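Long-range contacts in 14 kDa fatty acid-binding protein (Schistosoma mansoni, PDB 1VYF), which binds long-chain fatty acids such as oleic and arachidonic acid inside a beta-barrel and may transport them in the cytoplasm: residues D19-K24 and V125-N130; T104-R109 and T119-D124; K9-E14 and T37-V42; R80-V85 and Q96-P101. All coordinates share one frame; numbering follows the deposited sequence.

In the fold
All four contacts reach one antiparallel sheet of ten strands that forms the barrel of a fatty acid-binding protein. Along the chain, contact 3 closes before contact 4 opens, and contact 4 before contact 2; contacts 4 and 2 both lie inside the loop closed by contact 1, while contacts 1 and 3 cross, their segments alternating. Contacts 1 and 2, centres about 8 Å apart, meet where strand 125-133 pairs with strand 115-122; they carry Arg-129 and Arg-109, which both bond to one oleate. Contact 2 adjoins contact 4, centres about 11 Å apart, through strands 104-112 and 93-99. Contacts 3 and 4, about 22 Å apart between centres, lie on opposite sides of the chain's centre.

Contact 1 (D19-K24 and V125-N130); sequences DAVMSK and VTAIRN. With OLA (oleic acid), chain B.
Val-21 and Ala-127 form the tight spot between helix 19-24 and strand 125-130. The CG1 branch of Val-21 comes to 3.5 Å from Ala-127 CB, closer than carbons usually pack, and the same branch also reaches Val-125 CG1 more loosely, at 4.1 Å. The methyl side chain of Ala-127 suits a place where the helix lies this near. The two branches of Val-125 divide the work between Ala-20 and, one turn later, Lys-24. CG1, anti to the backbone N (chi1 -174°), meets Ala-20 CB at 3.5 Å, while CG2 lies against the aliphatic part of Lys-24, touching CD at 3.5 Å. A lysine fits this exposed margin of the helix because its chain stays extended past the valine and bends at its last torsion, so that methylenes give the apolar contact and the ammonium is carried beyond it.

This is the fatty acid-binding protein fold, in which a short helical segment lies over the end of the barrel; here helix 18-24 packs on the last strand.

The polar contact is made to the ligand. Arg-129, on the same strand, donates from NE to O2 of oleic acid at 2.7 Å, with an almost straight N-H...O angle of 175° and the oxygen in the guanidinium plane at its edge. Phe-18 makes a cation-pi contact with this arginine, and Tyr-131 and Arg-109 also bond to the oleate carboxylate.

Contact 2 (T104-R109 and T119-D124); sequences TTVIVR and TVTVGD
Thr-105 and Val-120 touch through single methyl groups: CG2 of the threonine lies 3.6 Å from CG1 of the valine. Each of these branches stands anti to its own main-chain nitrogen, which turns the two methyls toward each other. Ile-107 and Val-120 run side by side and point the same way, with Ile-107 CG2 at 4.2 Å from Val-120 CG2. Val-122 CG2 adds a contact to Thr-105 OG1. Branched residues suit these places, since they fill the face turned to the oleic acid, which Val-120 approaches. On the other face, Thr-121 tucks OG1 between its backbone N and carbonyl carbon (chi1 55°), bringing the oxygen to 3.4 Å from Val-106 CB.

Main-chain bonds set this register. Val-106 and Thr-121 form one antiparallel hydrogen-bonded pair, Val-106 N reaching Thr-121 O at 3.0 Å, and Val-108 with Thr-119 forms the next. Ile-107 and Val-120 are the non-hydrogen-bonded pair between them. At the open end of this barrel hairpin (strands 104-112 and 115-122), where Gly-123 (phi 65°, favouring glycine) begins the turn into strand 125-133, a water donates to Thr-104 O and accepts from Gly-123 N.

Ile-107 CG2 lies 3.6 Å above one face of the Arg-109 guanidinium, displaced from its centre; NH1 of that group bonds to Gln-96 and NH2 to the oleate. That methyl and these bonds probably hold the guanidinium in the orientation that meets the oleate.

Contact 3 (K9-E14 and T37-V42); sequences KWKLSE and TVTPTV
Trp-10 and Val-42 are the hydrogen-bonded pair that joins strand 8-16 to the start of strand 41-47, antiparallel neighbours in the barrel of this fatty acid-binding protein. Trp-10 N donates to Val-42 O at 2.8 Å, though with a bent N-H...O angle of 130°, and Val-42 N returns a straighter bond to Trp-10 O. A third bond, from Leu-12 N to Pro-40 O (3.1 Å), is nearly linear at 174°. Pro-40 has no N-H, so it cannot return a bond to Leu-12 O and the pairing here is one-sided.

Apolar packing continues the pairing. Leu-12 and Pro-40 lie side by side and point the same way, with Leu-12 CB 3.8 Å from Pro-40 CD; the leucine also packs on Arg-129 and Tyr-131, and the proline comes close to the oleic acid. Rigid proline and branched leucine make a compact pair in this lining.

On the outer face Lys-11 runs extended past Thr-41, its CG 3.8 Å from Thr-41 OG1, which suits an exposed flank where the ammonium can reach solvent. On the Val-42 side, Trp-10 sends its indole NE1 to Phe-6 O, and Val-42 O lies in plane at the ring's edge, 3.6 Å from Trp-10 CD1.

Contact 4 (R80-V85 and Q96-P101); sequences RNVKSV and QTQVDP
Arg-80 crosses to Asp-100 with a long side chain that can be followed outward. From CB, CG leaves anti to the carbonyl carbon (chi1 -67°), and bends at chi2 and chi3 then swing the guanidinium round to the neighbouring strand's end. NE makes only a weak bond to Asp-100 OD1, at 3.5 Å. NH2 carries the salt bridge, donating to the same OD1 at 3.0 Å, on the anti side of the carboxylate, with the two flat groups nearly perpendicular (81°). NH2 also donates to a water, 2.8 Å away, which donates a hydrogen bond to OE1 of Gln-98. At NH1 the partner is Asp-78, a second salt bridge. An arginine suits this place because its several N-H groups can serve two acids and a water at once, probably steadying its charge. The acid is held in turn: Asp-100 OD2 accepts from the backbone of Lys-102 and Asn-103, while its CB rests against Val-82 CG1 at 3.8 Å.

Beyond the salt bridge, Lys-83 with Val-99 and Val-85 with Thr-97 form hydrogen-bonded pairs. Between them Ser-84 sets OG 3.4 Å from Gln-98 CG; a small residue fits there, and its hydroxyl bonds to Glu-74, as does NE2 of Gln-98. The opposite face carries Lys-83, whose bent tip lies across Val-99.

Strands 81-88 and 93-99 form a beta hairpin typical of the antiparallel, ligand-holding barrel of fatty acid-binding proteins; Arg-80 touches the oleic acid, and Gln-96 bonds to Arg-109 of its binding site.

Contact 1 (D19-K24 and V125-N130)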
# COMPACT_ATOMS: atom_id res chain seq x y z
N ASP A 19 7.96 4.44 11.11
CA ASP A 19 8.41 3.53 12.16
C ASP A 19 7.38 3.35 13.28
O ASP A 19 7.25 2.25 13.83
CB ASP A 19 9.75 3.92 12.74
CG ASP A 19 10.35 2.80 13.58
OD1 ASP A 19 10.79 1.80 12.98
OD2 ASP A 19 10.40 2.83 14.85
N ALA A 20 6.64 4.40 13.61
CA ALA A 20 5.57 4.29 14.61
C ALA A 20 4.52 3.24 14.20
O ALA A 20 3.92 2.57 15.06
CB ALA A 20 4.90 5.64 14.81
N VAL A 21 4.27 3.09 12.90
CA VAL A 21 3.22 2.14 12.51
C VAL A 21 3.74 0.74 12.43
O VAL A 21 3.04 -0.18 12.83
CB VAL A 21 2.37 2.47 11.22
CG1 VAL A 21 2.20 3.94 10.95
CG2 VAL A 21 2.76 1.63 10.00
N MET A 22 4.96 0.52 11.98
CA MET A 22 5.40 -0.88 11.98
C MET A 22 5.74 -1.39 13.33
O MET A 22 5.72 -2.57 13.53
CB MET A 22 6.41 -1.28 10.92
CG MET A 22 7.06 -0.23 10.29
SD MET A 22 8.32 0.09 11.36
CE MET A 22 9.60 0.46 9.91
N SER A 23 6.19 -0.48 14.19
CA SER A 23 6.49 -0.80 15.56
C SER A 23 5.21 -1.30 16.22
O SER A 23 5.20 -2.35 16.89
CB SER A 23 7.04 0.44 16.28
OG SER A 23 7.55 0.06 17.54
N LYS A 24 4.14 -0.55 16.00
CA LYS A 24 2.81 -0.91 16.50
C LYS A 24 2.29 -2.24 15.96
O LYS A 24 1.66 -3.01 16.68
CB LYS A 24 1.82 0.23 16.20
CG LYS A 24 0.41 -0.02 16.71
CD LYS A 24 -0.39 1.27 16.77
CE LYS A 24 -1.77 1.04 17.39
NZ LYS A 24 -1.70 1.06 18.88
N VAL A 125 -2.33 5.69 15.45
CA VAL A 125 -1.04 6.06 14.81
C VAL A 125 -1.21 6.19 13.27
O VAL A 125 -1.87 5.35 12.62
CB VAL A 125 0.03 5.01 15.14
CG1 VAL A 125 1.37 5.39 14.64
CG2 VAL A 125 0.09 4.75 16.66
N THR A 126 -0.62 7.24 12.70
CA THR A 126 -0.73 7.50 11.26
C THR A 126 0.64 7.82 10.64
O THR A 126 1.42 8.60 11.19
CB THR A 126 -1.75 8.65 10.95
OG1 THR A 126 -3.09 8.24 11.31
CG2 THR A 126 -1.87 8.85 9.47
N ALA A 127 0.91 7.19 9.50
CA ALA A 127 2.06 7.50 8.67
C ALA A 127 1.61 8.00 7.30
O ALA A 127 0.56 7.64 6.82
CB ALA A 127 2.97 6.32 8.55
N ILE A 128 2.39 8.89 6.69
CA ILE A 128 2.10 9.34 5.33
C ILE A 128 3.33 9.09 4.46
O ILE A 128 4.44 9.49 4.81
CB ILE A 128 1.72 10.87 5.31
CG1 ILE A 128 0.49 11.14 6.17
CG2 ILE A 128 1.54 11.40 3.86
CD1 ILE A 128 0.15 12.60 6.29
N ARG A 129 3.12 8.44 3.32
CA ARG A 129 4.17 8.15 2.36
C ARG A 129 3.78 8.65 0.98
O ARG A 129 2.76 8.28 0.43
CB ARG A 129 4.42 6.65 2.31
CG ARG A 129 5.04 6.14 3.59
CD ARG A 129 4.75 4.69 3.86
NE ARG A 129 5.40 3.76 2.93
CZ ARG A 129 6.70 3.50 2.91
NH1 ARG A 129 7.16 2.62 2.05
NH2 ARG A 129 7.55 4.08 3.77
N ASN A 130 4.61 9.55 0.45
CA ASN A 130 4.38 10.16 -0.86
C ASN A 130 5.18 9.43 -1.93
O ASN A 130 6.37 9.16 -1.76
CB ASN A 130 4.81 11.65 -0.84
CG ASN A 130 3.77 12.55 -0.19
OD1 ASN A 130 2.56 12.23 -0.15
ND2 ASN A 130 4.24 13.63 0.41
C1 OLA B . 2.86 1.73 1.26
O1 OLA B . 2.33 1.36 0.22
O2 OLA B . 3.81 2.65 1.11
C2 OLA B . 2.50 1.30 2.68
C3 OLA B . 1.98 -0.13 2.91
C4 OLA B . 2.70 -0.85 4.08
C5 OLA B . 1.82 -1.31 5.26
C6 OLA B . 2.62 -1.52 6.56
C7 OLA B . 3.25 -2.89 6.72
C8 OLA B . 4.66 -2.97 6.13
C9 OLA B . 5.69 -3.41 7.15
C10 OLA B . 7.00 -3.44 6.89
C11 OLA B . 7.61 -3.05 5.56
C12 OLA B . 8.69 -4.04 5.11
C13 OLA B . 9.54 -3.51 3.95
C14 OLA B . 8.82 -3.43 2.60
C15 OLA B . 8.22 -2.05 2.30
C16 OLA B . 7.14 -2.13 1.21
C17 OLA B . 5.79 -1.57 1.67
C18 OLA B . 5.71 -0.10 1.37

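Contact 2 (T104-R109 and T119-D124)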
# COMPACT_ATOMS: atom_id res chain seq x y z
N THR A 104 -5.56 -3.99 12.77
CA THR A 104 -6.13 -3.65 11.49
C THR A 104 -5.38 -2.44 10.95
O THR A 104 -5.17 -1.48 11.68
CB THR A 104 -7.62 -3.38 11.67
OG1 THR A 104 -8.29 -4.65 11.86
CG2 THR A 104 -8.27 -2.78 10.40
N THR A 105 -4.95 -2.53 9.69
CA THR A 105 -4.25 -1.45 8.97
C THR A 105 -5.15 -0.91 7.87
O THR A 105 -5.67 -1.67 7.07
CB THR A 105 -2.98 -1.98 8.34
OG1 THR A 105 -2.18 -2.64 9.32
CG2 THR A 105 -2.10 -0.79 7.76
N VAL A 106 -5.35 0.40 7.85
CA VAL A 106 -6.11 1.05 6.82
C VAL A 106 -5.11 1.84 5.96
O VAL A 106 -4.31 2.64 6.49
CB VAL A 106 -7.18 1.95 7.35
CG1 VAL A 106 -7.95 2.56 6.23
CG2 VAL A 106 -8.11 1.16 8.29
N ILE A 107 -5.10 1.55 4.66
CA ILE A 107 -4.18 2.23 3.71
C ILE A 107 -4.98 2.97 2.65
O ILE A 107 -5.62 2.38 1.78
CB ILE A 107 -3.22 1.22 3.06
CG1 ILE A 107 -2.55 0.35 4.12
CG2 ILE A 107 -2.15 1.99 2.22
CD1 ILE A 107 -2.09 -0.98 3.60
N VAL A 108 -4.96 4.29 2.71
CA VAL A 108 -5.64 5.12 1.75
C VAL A 108 -4.57 5.56 0.73
O VAL A 108 -3.46 5.93 1.12
CB VAL A 108 -6.35 6.32 2.45
CG1 VAL A 108 -7.09 7.18 1.48
CG2 VAL A 108 -7.26 5.85 3.58
N ARG A 109 -4.88 5.45 -0.55
CA ARG A 109 -4.04 5.88 -1.65
C ARG A 109 -4.83 6.86 -2.48
O ARG A 109 -5.92 6.54 -2.98
CB ARG A 109 -3.63 4.71 -2.51
CG ARG A 109 -2.85 3.63 -1.74
CD ARG A 109 -2.28 2.56 -2.60
NE ARG A 109 -1.29 1.76 -1.92
CZ ARG A 109 -1.52 0.69 -1.19
NH1 ARG A 109 -2.74 0.22 -1.02
NH2 ARG A 109 -0.49 0.06 -0.63
N THR A 119 -1.73 7.07 2.93
CA THR A 119 -1.86 7.29 4.37
C THR A 119 -2.07 5.94 5.02
O THR A 119 -2.95 5.20 4.61
CB THR A 119 -3.00 8.25 4.65
OG1 THR A 119 -2.73 9.51 4.03
CG2 THR A 119 -3.13 8.57 6.11
N VAL A 120 -1.28 5.62 6.04
CA VAL A 120 -1.36 4.30 6.70
C VAL A 120 -1.73 4.51 8.16
O VAL A 120 -1.01 5.17 8.89
CB VAL A 120 -0.03 3.57 6.60
CG1 VAL A 120 -0.11 2.15 7.25
CG2 VAL A 120 0.43 3.49 5.15
N THR A 121 -2.84 3.92 8.61
CA THR A 121 -3.30 4.14 9.98
C THR A 121 -3.53 2.80 10.67
O THR A 121 -4.07 1.90 10.07
CB THR A 121 -4.61 4.97 10.00
OG1 THR A 121 -5.64 4.35 9.19
CG2 THR A 121 -4.43 6.22 9.29
N VAL A 122 -3.02 2.67 11.89
CA VAL A 122 -3.21 1.49 12.74
C VAL A 122 -3.66 2.07 14.10
O VAL A 122 -2.84 2.61 14.83
CB VAL A 122 -1.92 0.69 12.90
CG1 VAL A 122 -2.16 -0.55 13.78
CG2 VAL A 122 -1.32 0.28 11.50
N GLY A 123 -4.95 2.00 14.39
CA GLY A 123 -5.51 2.59 15.59
C GLY A 123 -5.38 4.10 15.56
O GLY A 123 -5.88 4.73 14.63
N ASP A 124 -4.63 4.65 16.52
CA ASP A 124 -4.45 6.11 16.66
C ASP A 124 -3.14 6.59 16.02
O ASP A 124 -2.88 7.78 16.01
CB ASP A 124 -4.55 6.58 18.15
CG ASP A 124 -3.42 6.04 19.05
OD1 ASP A 124 -3.66 5.88 20.28
OD2 ASP A 124 -2.27 5.77 18.66
O HOH W 1 -6.93 0.47 12.49
O HOH W 2 -3.99 9.19 1.40

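Contact 3 (K9-E14 and T37-V42)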
# COMPACT_ATOMS: atom_id res chain seq x y z
N LYS A 9 3.62 3.64 -13.13
CA LYS A 9 4.59 3.34 -12.09
C LYS A 9 4.85 4.52 -11.20
O LYS A 9 4.81 5.68 -11.65
CB LYS A 9 5.92 2.95 -12.72
CG LYS A 9 5.93 1.67 -13.47
CD LYS A 9 7.40 1.16 -13.61
CE LYS A 9 7.42 -0.22 -14.20
NZ LYS A 9 8.07 -0.11 -15.52
N TRP A 10 5.20 4.22 -9.94
CA TRP A 10 5.33 5.21 -8.88
C TRP A 10 6.53 4.84 -8.02
O TRP A 10 6.75 3.67 -7.82
CB TRP A 10 4.06 5.21 -7.99
CG TRP A 10 2.81 5.55 -8.73
CD1 TRP A 10 1.99 4.68 -9.41
CD2 TRP A 10 2.23 6.85 -8.88
NE1 TRP A 10 0.95 5.38 -9.97
CE2 TRP A 10 1.08 6.71 -9.68
CE3 TRP A 10 2.56 8.13 -8.41
CZ2 TRP A 10 0.26 7.79 -10.01
CZ3 TRP A 10 1.74 9.19 -8.72
CH2 TRP A 10 0.61 9.01 -9.52
N LYS A 11 7.33 5.81 -7.58
CA LYS A 11 8.46 5.51 -6.72
C LYS A 11 8.33 6.34 -5.44
O LYS A 11 8.03 7.53 -5.47
CB LYS A 11 9.80 5.74 -7.43
CG LYS A 11 11.03 5.35 -6.60
CD LYS A 11 12.35 5.63 -7.34
CE LYS A 11 13.52 4.88 -6.74
NZ LYS A 11 14.55 4.56 -7.79
N LEU A 12 8.54 5.68 -4.31
CA LEU A 12 8.52 6.33 -3.00
C LEU A 12 9.52 7.46 -2.98
O LEU A 12 10.70 7.20 -3.25
CB LEU A 12 8.91 5.37 -1.87
CG LEU A 12 8.80 6.00 -0.46
CD1 LEU A 12 7.33 6.13 -0.05
CD2 LEU A 12 9.53 5.12 0.50
N SER A 13 9.04 8.66 -2.62
CA SER A 13 9.87 9.89 -2.47
C SER A 13 10.07 10.35 -1.06
O SER A 13 11.16 10.85 -0.73
CB SER A 13 9.32 11.04 -3.32
OG SER A 13 7.99 11.43 -2.99
N GLU A 14 9.05 10.20 -0.21
CA GLU A 14 9.12 10.61 1.19
C GLU A 14 8.26 9.76 2.10
O GLU A 14 7.15 9.36 1.72
CB GLU A 14 8.62 12.03 1.41
CG GLU A 14 8.96 13.07 0.39
CD GLU A 14 8.14 14.30 0.66
OE1 GLU A 14 6.98 14.38 0.18
OE2 GLU A 14 8.63 15.13 1.45
N THR A 37 14.32 2.14 5.16
CA THR A 37 15.38 2.45 4.22
C THR A 37 14.99 2.27 2.74
O THR A 37 15.29 3.15 1.92
CB THR A 37 16.67 1.64 4.49
OG1 THR A 37 16.48 0.27 4.12
CG2 THR A 37 17.05 1.61 5.98
N VAL A 38 14.35 1.15 2.38
CA VAL A 38 14.10 0.87 0.96
C VAL A 38 13.06 1.82 0.40
O VAL A 38 12.16 2.27 1.10
CB VAL A 38 13.62 -0.58 0.64
CG1 VAL A 38 14.72 -1.58 0.94
CG2 VAL A 38 12.31 -0.93 1.36
N THR A 39 13.21 2.08 -0.89
CA THR A 39 12.31 2.96 -1.62
C THR A 39 11.73 2.15 -2.76
O THR A 39 12.35 1.97 -3.82
CB THR A 39 13.04 4.20 -2.12
OG1 THR A 39 14.23 3.80 -2.79
CG2 THR A 39 13.56 5.01 -0.97
N PRO A 40 10.55 1.58 -2.54
CA PRO A 40 9.95 0.73 -3.55
C PRO A 40 9.41 1.48 -4.74
O PRO A 40 9.11 2.66 -4.65
CB PRO A 40 8.78 0.08 -2.79
CG PRO A 40 9.10 0.29 -1.41
CD PRO A 40 9.71 1.66 -1.34
N THR A 41 9.28 0.77 -5.85
CA THR A 41 8.50 1.18 -7.00
C THR A 41 7.21 0.36 -7.09
O THR A 41 7.21 -0.84 -6.92
CB THR A 41 9.36 0.99 -8.23
OG1 THR A 41 10.38 1.98 -8.22
CG2 THR A 41 8.59 1.27 -9.53
N VAL A 42 6.09 1.05 -7.32
CA VAL A 42 4.76 0.44 -7.34
C VAL A 42 4.14 0.67 -8.73
O VAL A 42 4.15 1.75 -9.27
CB VAL A 42 3.87 0.98 -6.21
CG1 VAL A 42 2.48 0.38 -6.24
CG2 VAL A 42 4.49 0.69 -4.85

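Contact 4 (R80-V85 and Q96-P101)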
# COMPACT_ATOMS: atom_id res chain seq x y z
N ARG A 80 2.95 -11.27 7.41
CA ARG A 80 1.70 -11.50 8.11
C ARG A 80 0.61 -11.92 7.11
O ARG A 80 0.45 -11.31 6.05
CB ARG A 80 1.26 -10.24 8.85
CG ARG A 80 2.16 -9.82 10.02
CD ARG A 80 2.45 -8.31 10.04
NE ARG A 80 1.19 -7.66 9.91
CZ ARG A 80 0.86 -6.65 9.13
NH1 ARG A 80 1.71 -5.97 8.33
NH2 ARG A 80 -0.42 -6.31 9.17
N ASN A 81 -0.13 -12.99 7.45
CA ASN A 81 -1.32 -13.37 6.69
C ASN A 81 -2.50 -12.55 7.17
O ASN A 81 -2.81 -12.49 8.37
CB ASN A 81 -1.62 -14.86 6.85
CG ASN A 81 -0.55 -15.73 6.25
OD1 ASN A 81 -0.30 -15.69 5.04
ND2 ASN A 81 0.12 -16.51 7.09
N VAL A 82 -3.14 -11.88 6.23
CA VAL A 82 -4.19 -10.91 6.50
C VAL A 82 -5.35 -11.12 5.52
O VAL A 82 -5.18 -11.68 4.43
CB VAL A 82 -3.62 -9.46 6.40
CG1 VAL A 82 -2.42 -9.30 7.33
CG2 VAL A 82 -3.22 -9.12 4.95
N LYS A 83 -6.53 -10.69 5.95
CA LYS A 83 -7.71 -10.59 5.10
C LYS A 83 -7.82 -9.14 4.70
O LYS A 83 -7.93 -8.26 5.57
CB LYS A 83 -8.99 -10.94 5.87
CG LYS A 83 -8.96 -12.20 6.74
CD LYS A 83 -10.28 -12.32 7.57
CE LYS A 83 -10.41 -11.25 8.71
NZ LYS A 83 -11.35 -10.08 8.38
N SER A 84 -7.80 -8.88 3.39
CA SER A 84 -7.91 -7.55 2.87
C SER A 84 -9.10 -7.32 1.95
O SER A 84 -9.63 -8.23 1.32
CB SER A 84 -6.61 -7.19 2.12
OG SER A 84 -5.50 -7.51 2.92
N VAL A 85 -9.55 -6.08 1.89
CA VAL A 85 -10.46 -5.63 0.85
C VAL A 85 -10.04 -4.22 0.46
O VAL A 85 -9.60 -3.46 1.31
CB VAL A 85 -11.93 -5.63 1.33
CG1 VAL A 85 -12.12 -4.70 2.50
CG2 VAL A 85 -12.83 -5.24 0.20
N GLN A 96 -7.57 0.48 1.36
CA GLN A 96 -7.29 -0.92 1.62
C GLN A 96 -7.28 -1.17 3.11
O GLN A 96 -6.57 -0.50 3.87
CB GLN A 96 -5.94 -1.33 1.02
CG GLN A 96 -5.55 -2.77 1.27
CD GLN A 96 -4.28 -3.16 0.63
OE1 GLN A 96 -3.54 -2.31 0.15
NE2 GLN A 96 -4.03 -4.48 0.57
N THR A 97 -8.06 -2.16 3.53
CA THR A 97 -8.10 -2.55 4.91
C THR A 97 -7.45 -3.93 5.01
O THR A 97 -7.79 -4.83 4.24
CB THR A 97 -9.59 -2.52 5.40
OG1 THR A 97 -10.08 -1.16 5.33
CG2 THR A 97 -9.69 -2.82 6.83
N GLN A 98 -6.48 -4.07 5.89
CA GLN A 98 -5.78 -5.32 6.12
C GLN A 98 -6.01 -5.75 7.56
O GLN A 98 -5.61 -5.06 8.49
CB GLN A 98 -4.28 -5.17 5.89
CG GLN A 98 -3.93 -4.87 4.46
CD GLN A 98 -2.40 -4.80 4.20
OE1 GLN A 98 -1.67 -4.22 4.97
NE2 GLN A 98 -1.96 -5.41 3.10
N VAL A 99 -6.64 -6.89 7.76
CA VAL A 99 -6.97 -7.36 9.10
C VAL A 99 -6.10 -8.56 9.43
O VAL A 99 -6.28 -9.63 8.84
CB VAL A 99 -8.48 -7.68 9.24
CG1 VAL A 99 -8.81 -8.14 10.66
CG2 VAL A 99 -9.33 -6.48 8.89
N ASP A 100 -5.12 -8.36 10.32
CA ASP A 100 -4.46 -9.44 11.05
C ASP A 100 -5.13 -9.65 12.44
O ASP A 100 -6.02 -8.89 12.83
CB ASP A 100 -2.90 -9.28 11.05
CG ASP A 100 -2.37 -8.27 12.08
OD1 ASP A 100 -1.75 -7.23 11.68
OD2 ASP A 100 -2.40 -8.48 13.31
N PRO A 101 -4.78 -10.72 13.15
CA PRO A 101 -5.44 -11.03 14.43
C PRO A 101 -5.12 -10.06 15.56
O PRO A 101 -5.94 -9.90 16.47
CB PRO A 101 -4.91 -12.43 14.77
CG PRO A 101 -4.43 -12.96 13.49
CD PRO A 101 -3.81 -11.77 12.78
O HOH W 3 -0.48 -4.08 7.56
O HOH W 4 -11.27 -0.80 2.74